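PDB 4YLM: pyoverdine biosynthesis protein PvcB from Pseudomonas aeruginosa, which catalyses the iron(II)- and 2-oxoglutarate-dependent oxidation of tyrosine isonitrile on the way to paerucumarin. Local coordinates for residues 6-9 with 13-16; 29-34 with 45-50. One frame throughout, in Å; residues are numbered along the deposited sequence. Where two conformers were deposited one is given.

Interaction 1 (6-9 with 13-16) and interaction 2 (29-34 with 45-50) lie side by side, their centres about 9 Å apart, and follow one another in series along the chain. They are joined through the mixed sheet, in which strand 12-16 runs antiparallel to strand 29-33; Arg-13 N lies 2.8 Å from Glu-32 O, a probable hydrogen bond. Side chains join them too, since Tyr-6 packs on Leu-29 and Ser-8 on Trp-47. The N-terminal segment thus packs beside one end of the sheet and the helix 45-55. Both contacts touch the third subunit, which places them near a subunit interface and away from the iron ligands.

Interaction 1: 6-9 with 13-16; sequences YLSD and RLSP
The amide Leu-14 N gives its hydrogen to a water at 2.8 Å, and the same water donates to the carbonyl Tyr-6 O at 3.0 Å. The water spans the two backbones where Tyr-6 O and Leu-14 N, 5.0 Å apart, are too far for a direct bond. Beside the water, the contact is apolar. Tyr-6 CB meets Leu-14 CB at 3.6 Å, and Leu-14 reaches on with CD1 to within 3.9 Å of Ser-8 CB, so that one leucine spans both residues. The Tyr-6 ring, set by chi1 -61° with CG anti to the carbonyl carbon, extends along the strand; Ser-15 CA (4.1 Å from CD2 of Tyr-6) and Pro-16 N lie at its edge, near its plane. Ser-8 OG has its polar partner in Gln-10 N. Asn-4 ties both segments, its OD1 to Tyr-6 N and its ND2 to Leu-14 O. After residues 6-9 the chain reverses, and strand 12-16 runs back alongside them, pairing antiparallel with strand 29-33. Leu-14 packs on Leu-31 of that strand, and the ring of Tyr-6 meets that of His-55, at the end of helix 45-55.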
ATOM      1  N   TYR A   6       1.036  17.560  -0.617  1.00 27.48           N
ATOM      2  CA  TYR A   6       1.360  16.170  -0.347  1.00 31.78           C
ATOM      3  C   TYR A   6       2.458  16.039   0.681  1.00 29.75           C
ATOM      4  O   TYR A   6       3.502  16.665   0.559  1.00 32.49           O
ATOM      5  CB  TYR A   6       1.790  15.466  -1.625  1.00 34.03           C
ATOM      6  CG  TYR A   6       0.730  15.452  -2.668  1.00 34.03           C
ATOM      7  CD1 TYR A   6      -0.442  14.740  -2.466  1.00 31.84           C
ATOM      8  CD2 TYR A   6       0.889  16.148  -3.860  1.00 28.29           C
ATOM      9  CE1 TYR A   6      -1.420  14.710  -3.417  1.00 30.50           C
ATOM     10  CE2 TYR A   6      -0.096  16.133  -4.820  1.00 33.81           C
ATOM     11  CZ  TYR A   6      -1.256  15.404  -4.583  1.00 34.05           C
ATOM     12  OH  TYR A   6      -2.256  15.365  -5.516  1.00 36.72           O
ATOM     13  N   LEU A   7       2.190  15.239   1.711  1.00 37.58           N
ATOM     14  CA  LEU A   7       3.211  14.775   2.634  1.00 39.44           C
ATOM     15  C   LEU A   7       3.110  13.250   2.767  1.00 46.11           C
ATOM     16  O   LEU A   7       2.046  12.682   3.098  1.00 39.68           O
ATOM     17  CB  LEU A   7       3.124  15.479   3.988  1.00 46.08           C
ATOM     18  CG  LEU A   7       4.175  16.590   4.115  1.00 44.32           C
ATOM     19  CD1 LEU A   7       4.226  17.164   5.521  1.00 50.28           C
ATOM     20  CD2 LEU A   7       5.539  16.070   3.706  1.00 46.41           C
ATOM     21  N   SER A   8       4.218  12.595   2.444  1.00 37.81           N
ATOM     22  CA  SER A   8       4.252  11.147   2.317  1.00 31.69           C
ATOM     23  C   SER A   8       4.822  10.534   3.575  1.00 28.56           C
ATOM     24  O   SER A   8       5.488  11.213   4.356  1.00 31.37           O
ATOM     25  CB  SER A   8       5.153  10.766   1.138  1.00 31.70           C
ATOM     26  OG  SER A   8       5.012   9.395   0.827  1.00 33.14           O
ATOM     27  N   ASP A   9       4.554   9.250   3.781  1.00 26.27           N
ATOM     28  CA  ASP A   9       5.265   8.508   4.807  0.50 25.84           C
ATOM     29  C   ASP A   9       6.479   7.813   4.189  1.00 21.41           C
ATOM     30  O   ASP A   9       7.227   7.133   4.885  1.00 25.52           O
ATOM     31  CB  ASP A   9       4.340   7.498   5.501  0.50 25.86           C
ATOM     32  CG  ASP A   9       3.386   6.816   4.535  0.50 23.76           C
ATOM     33  OD1 ASP A   9       3.624   6.869   3.310  0.50 23.74           O
ATOM     34  OD2 ASP A   9       2.387   6.232   5.003  0.50 21.99           O
ATOM     35  N   ARG A  13      10.034  13.486  -1.771  1.00 21.77           N
ATOM     36  CA  ARG A  13       9.323  14.762  -1.755  1.00 22.88           C
ATOM     37  C   ARG A  13       8.304  14.673  -2.867  1.00 24.04           C
ATOM     38  O   ARG A  13       8.670  14.398  -4.007  1.00 22.23           O
ATOM     39  CB  ARG A  13      10.269  15.934  -2.045  1.00 25.50           C
ATOM     40  CG  ARG A  13      11.124  16.376  -0.869  1.00 31.54           C
ATOM     41  CD  ARG A  13      12.273  17.283  -1.340  1.00 32.32           C
ATOM     42  NE  ARG A  13      13.283  16.525  -2.085  1.00 32.23           N
ATOM     43  CZ  ARG A  13      13.810  16.895  -3.249  1.00 32.50           C
ATOM     44  NH1 ARG A  13      13.440  18.035  -3.832  1.00 28.32           N
ATOM     45  NH2 ARG A  13      14.718  16.120  -3.829  1.00 29.76           N
ATOM     46  N   LEU A  14       7.039  14.918  -2.544  1.00 21.42           N
ATOM     47  CA  LEU A  14       5.979  14.865  -3.529  1.00 24.54           C
ATOM     48  C   LEU A  14       5.459  16.258  -3.867  1.00 27.49           C
ATOM     49  O   LEU A  14       5.368  17.135  -3.005  1.00 24.38           O
ATOM     50  CB  LEU A  14       4.807  14.037  -3.002  1.00 22.48           C
ATOM     51  CG  LEU A  14       5.057  12.581  -2.615  1.00 32.30           C
ATOM     52  CD1 LEU A  14       3.745  11.892  -2.292  1.00 31.71           C
ATOM     53  CD2 LEU A  14       5.763  11.837  -3.710  1.00 25.85           C
ATOM     54  N   SER A  15       5.090  16.464  -5.120  1.00 22.54           N
ATOM     55  CA  SER A  15       4.362  17.684  -5.440  1.00 25.90           C
ATOM     56  C   SER A  15       3.556  17.538  -6.720  1.00 25.57           C
ATOM     57  O   SER A  15       3.777  16.612  -7.507  1.00 23.40           O
ATOM     58  CB  SER A  15       5.317  18.889  -5.488  1.00 27.91           C
ATOM     59  OG  SER A  15       6.347  18.688  -6.410  1.00 28.59           O
ATOM     60  N   PRO A  16       2.589  18.440  -6.921  1.00 27.51           N
ATOM     61  CA  PRO A  16       1.770  18.392  -8.135  1.00 27.08           C
ATOM     62  C   PRO A  16       2.652  18.442  -9.386  1.00 22.94           C
ATOM     63  O   PRO A  16       3.667  19.124  -9.387  1.00 25.14           O
ATOM     64  CB  PRO A  16       0.931  19.675  -8.051  1.00 31.87           C
ATOM     65  CG  PRO A  16       0.953  20.072  -6.611  1.00 33.71           C
ATOM     66  CD  PRO A  16       2.257  19.586  -6.051  1.00 28.25           C
TER
HETATM   67  O   HOH W   1       6.162  15.402   0.055  1.00 33.33           O

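Interaction 2: 29-34 with 45-50; sequences LLLEPG and AQWLKG
Strand 29-33 and the first turns of helix 45-55 stay well separated as backbones, the nearest CA atoms, of Leu-31 and Leu-48, being 10.0 Å apart, so side chains alone bridge the gap. Leu-31 does this from the strand with one methyl. Its CB points toward the helix, and with CG beside the backbone N (chi1 -64°) CD2 lies 3.9 Å from Leu-48 CD2 and 3.9 Å from Trp-47 CZ3. The same methyl is equally close to CH2 of Trp-47, so it meets the outer bond of the six-membered ring, in an oblique approach. The CB atoms of Trp-47 and Leu-48 do not point straight at the strand, but the ends of both side chains swing nearer. For the tryptophan, CG anti to the backbone N (chi1 176°) carries the indole out from the helix to meet Leu-31, which comes from the opposite direction.

Around this contact, Leu-31 also packs on Leu-58 and Leu-60 of strand 57-60, while Leu-48 touches Tyr-75 of helix 69-79. The helix is the crossover of a beta-alpha-beta unit, strands 29-33 and 57-60 being parallel neighbours in the sheet. The indole N-H is engaged outside the contact: Trp-47 NE1 donates to Asp-9 OD2 of the third subunit. Only 86 Å² is buried between the segments, and the contact is a small apolar one, a single leucine methyl against a leucine methyl and the indole, while the indole nitrogen serves the subunit interface.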
ATOM      1  N   LEU A  29       1.818  13.415 -10.829  1.00 20.74           N
ATOM      2  CA  LEU A  29       2.503  13.636  -9.561  1.00 20.62           C
ATOM      3  C   LEU A  29       4.002  13.626  -9.797  1.00 19.93           C
ATOM      4  O   LEU A  29       4.502  12.814 -10.568  1.00 20.89           O
ATOM      5  CB  LEU A  29       2.106  12.543  -8.559  1.00 18.85           C
ATOM      6  CG  LEU A  29       2.636  12.659  -7.126  1.00 25.37           C
ATOM      7  CD1 LEU A  29       1.919  13.814  -6.424  1.00 24.99           C
ATOM      8  CD2 LEU A  29       2.396  11.346  -6.365  1.00 23.56           C
ATOM      9  N   LEU A  30       4.717  14.560  -9.175  1.00 21.61           N
ATOM     10  CA  LEU A  30       6.164  14.602  -9.262  1.00 20.05           C
ATOM     11  C   LEU A  30       6.721  14.006  -7.984  1.00 23.54           C
ATOM     12  O   LEU A  30       6.316  14.400  -6.890  1.00 22.06           O
ATOM     13  CB  LEU A  30       6.675  16.044  -9.410  1.00 23.50           C
ATOM     14  CG  LEU A  30       8.190  16.280  -9.294  1.00 27.28           C
ATOM     15  CD1 LEU A  30       8.978  15.561 -10.414  1.00 23.18           C
ATOM     16  CD2 LEU A  30       8.554  17.780  -9.270  1.00 26.01           C
ATOM     17  N   LEU A  31       7.658  13.071  -8.123  1.00 18.60           N
ATOM     18  CA  LEU A  31       8.343  12.497  -6.958  1.00 21.43           C
ATOM     19  C   LEU A  31       9.820  12.800  -7.069  1.00 21.22           C
ATOM     20  O   LEU A  31      10.406  12.647  -8.136  1.00 21.35           O
ATOM     21  CB  LEU A  31       8.173  10.982  -6.912  1.00 18.01           C
ATOM     22  CG  LEU A  31       6.763  10.419  -6.719  1.00 22.89           C
ATOM     23  CD1 LEU A  31       6.063  10.384  -8.046  1.00 25.12           C
ATOM     24  CD2 LEU A  31       6.854   9.008  -6.129  1.00 23.46           C
ATOM     25  N   GLU A  32      10.426  13.204  -5.959  1.00 21.10           N
ATOM     26  CA  GLU A  32      11.852  13.477  -5.958  1.00 23.05           C
ATOM     27  C   GLU A  32      12.489  12.835  -4.738  1.00 21.42           C
ATOM     28  O   GLU A  32      11.831  12.639  -3.718  1.00 22.58           O
ATOM     29  CB  GLU A  32      12.109  14.989  -5.988  1.00 24.70           C
ATOM     30  CG  GLU A  32      11.507  15.676  -7.208  1.00 23.78           C
ATOM     31  CD  GLU A  32      11.609  17.192  -7.104  1.00 32.63           C
ATOM     32  OE1 GLU A  32      12.561  17.754  -7.679  1.00 34.68           O
ATOM     33  OE2 GLU A  32      10.764  17.812  -6.412  1.00 32.78           O
ATOM     34  N   PRO A  33      13.783  12.502  -4.843  1.00 22.74           N
ATOM     35  CA  PRO A  33      14.462  11.707  -3.814  1.00 22.24           C
ATOM     36  C   PRO A  33      14.495  12.364  -2.436  1.00 24.80           C
ATOM     37  O   PRO A  33      14.690  13.571  -2.321  1.00 25.03           O
ATOM     38  CB  PRO A  33      15.886  11.531  -4.384  1.00 24.94           C
ATOM     39  CG  PRO A  33      16.030  12.603  -5.455  1.00 23.20           C
ATOM     40  CD  PRO A  33      14.654  12.803  -5.996  1.00 23.67           C
ATOM     41  N   GLY A  34      14.315  11.561  -1.395  1.00 20.60           N
ATOM     42  CA  GLY A  34      14.346  12.069  -0.037  1.00 24.93           C
ATOM     43  C   GLY A  34      15.705  11.918   0.629  1.00 23.61           C
ATOM     44  O   GLY A  34      15.891  12.371   1.758  1.00 26.18           O
ATOM     45  N   ALA A  45       7.470  -0.782  -5.091  1.00 22.10           N
ATOM     46  CA  ALA A  45       6.684  -0.834  -6.326  1.00 24.79           C
ATOM     47  C   ALA A  45       5.178  -0.883  -6.079  1.00 25.17           C
ATOM     48  O   ALA A  45       4.404  -0.314  -6.859  1.00 21.07           O
ATOM     49  CB  ALA A  45       7.118  -2.030  -7.192  1.00 25.01           C
ATOM     50  N   GLN A  46       4.750  -1.553  -5.004  1.00 21.15           N
ATOM     51  CA  GLN A  46       3.310  -1.650  -4.717  1.00 26.25           C
ATOM     52  C   GLN A  46       2.736  -0.262  -4.428  1.00 24.27           C
ATOM     53  O   GLN A  46       1.618   0.060  -4.827  1.00 22.00           O
ATOM     54  CB  GLN A  46       3.037  -2.592  -3.534  1.00 26.63           C
ATOM     55  CG  GLN A  46       1.553  -2.927  -3.308  1.00 40.14           C
ATOM     56  CD  GLN A  46       0.894  -3.550  -4.539  1.00 45.84           C
ATOM     57  OE1 GLN A  46       1.474  -4.423  -5.193  1.00 54.25           O
ATOM     58  NE2 GLN A  46      -0.310  -3.082  -4.875  1.00 42.76           N
ATOM     59  N   TRP A  47       3.502   0.547  -3.702  1.00 19.73           N
ATOM     60  CA  TRP A  47       3.090   1.906  -3.398  1.00 19.98           C
ATOM     61  C   TRP A  47       3.041   2.767  -4.677  1.00 19.16           C
ATOM     62  O   TRP A  47       2.088   3.517  -4.895  1.00 19.62           O
ATOM     63  CB  TRP A  47       4.056   2.498  -2.375  1.00 18.20           C
ATOM     64  CG  TRP A  47       3.812   3.918  -2.026  1.00 20.02           C
ATOM     65  CD1 TRP A  47       2.786   4.420  -1.269  1.00 19.68           C
ATOM     66  CD2 TRP A  47       4.640   5.032  -2.374  1.00 20.73           C
ATOM     67  NE1 TRP A  47       2.936   5.775  -1.125  1.00 20.65           N
ATOM     68  CE2 TRP A  47       4.057   6.178  -1.804  1.00 20.72           C
ATOM     69  CE3 TRP A  47       5.825   5.169  -3.105  1.00 24.49           C
ATOM     70  CZ2 TRP A  47       4.613   7.451  -1.947  1.00 25.20           C
ATOM     71  CZ3 TRP A  47       6.381   6.441  -3.248  1.00 22.15           C
ATOM     72  CH2 TRP A  47       5.765   7.564  -2.670  1.00 19.85           C
ATOM     73  N   LEU A  48       4.067   2.657  -5.513  1.00 16.96           N
ATOM     74  CA  LEU A  48       4.106   3.404  -6.767  1.00 20.52           C
ATOM     75  C   LEU A  48       2.913   3.048  -7.641  1.00 18.12           C
ATOM     76  O   LEU A  48       2.323   3.909  -8.271  1.00 20.64           O
ATOM     77  CB  LEU A  48       5.401   3.121  -7.533  1.00 18.91           C
ATOM     78  CG  LEU A  48       6.663   3.727  -6.932  1.00 24.19           C
ATOM     79  CD1 LEU A  48       7.904   3.247  -7.701  1.00 23.60           C
ATOM     80  CD2 LEU A  48       6.535   5.255  -6.950  1.00 20.57           C
ATOM     81  N   LYS A  49       2.562   1.767  -7.676  1.00 18.40           N
ATOM     82  CA  LYS A  49       1.439   1.295  -8.483  1.00 21.31           C
ATOM     83  C   LYS A  49       0.112   1.923  -8.014  1.00 21.92           C
ATOM     84  O   LYS A  49      -0.732   2.310  -8.832  1.00 19.66           O
ATOM     85  CB  LYS A  49       1.356  -0.231  -8.376  1.00 27.89           C
ATOM     86  CG  LYS A  49       1.012  -0.939  -9.658  1.00 37.51           C
ATOM     87  CD  LYS A  49       0.979  -2.463  -9.475  1.00 39.82           C
ATOM     88  CE  LYS A  49       2.356  -3.036  -9.136  1.00 38.02           C
ATOM     89  NZ  LYS A  49       2.303  -4.530  -9.125  1.00 32.23           N
ATOM     90  N   GLY A  50      -0.065   2.011  -6.696  1.00 20.39           N
ATOM     91  CA  GLY A  50      -1.208   2.706  -6.122  1.00 20.13           C
ATOM     92  C   GLY A  50      -1.280   4.163  -6.571  1.00 20.29           C
ATOM     93  O   GLY A  50      -2.334   4.633  -7.001  1.00 19.63           O
TER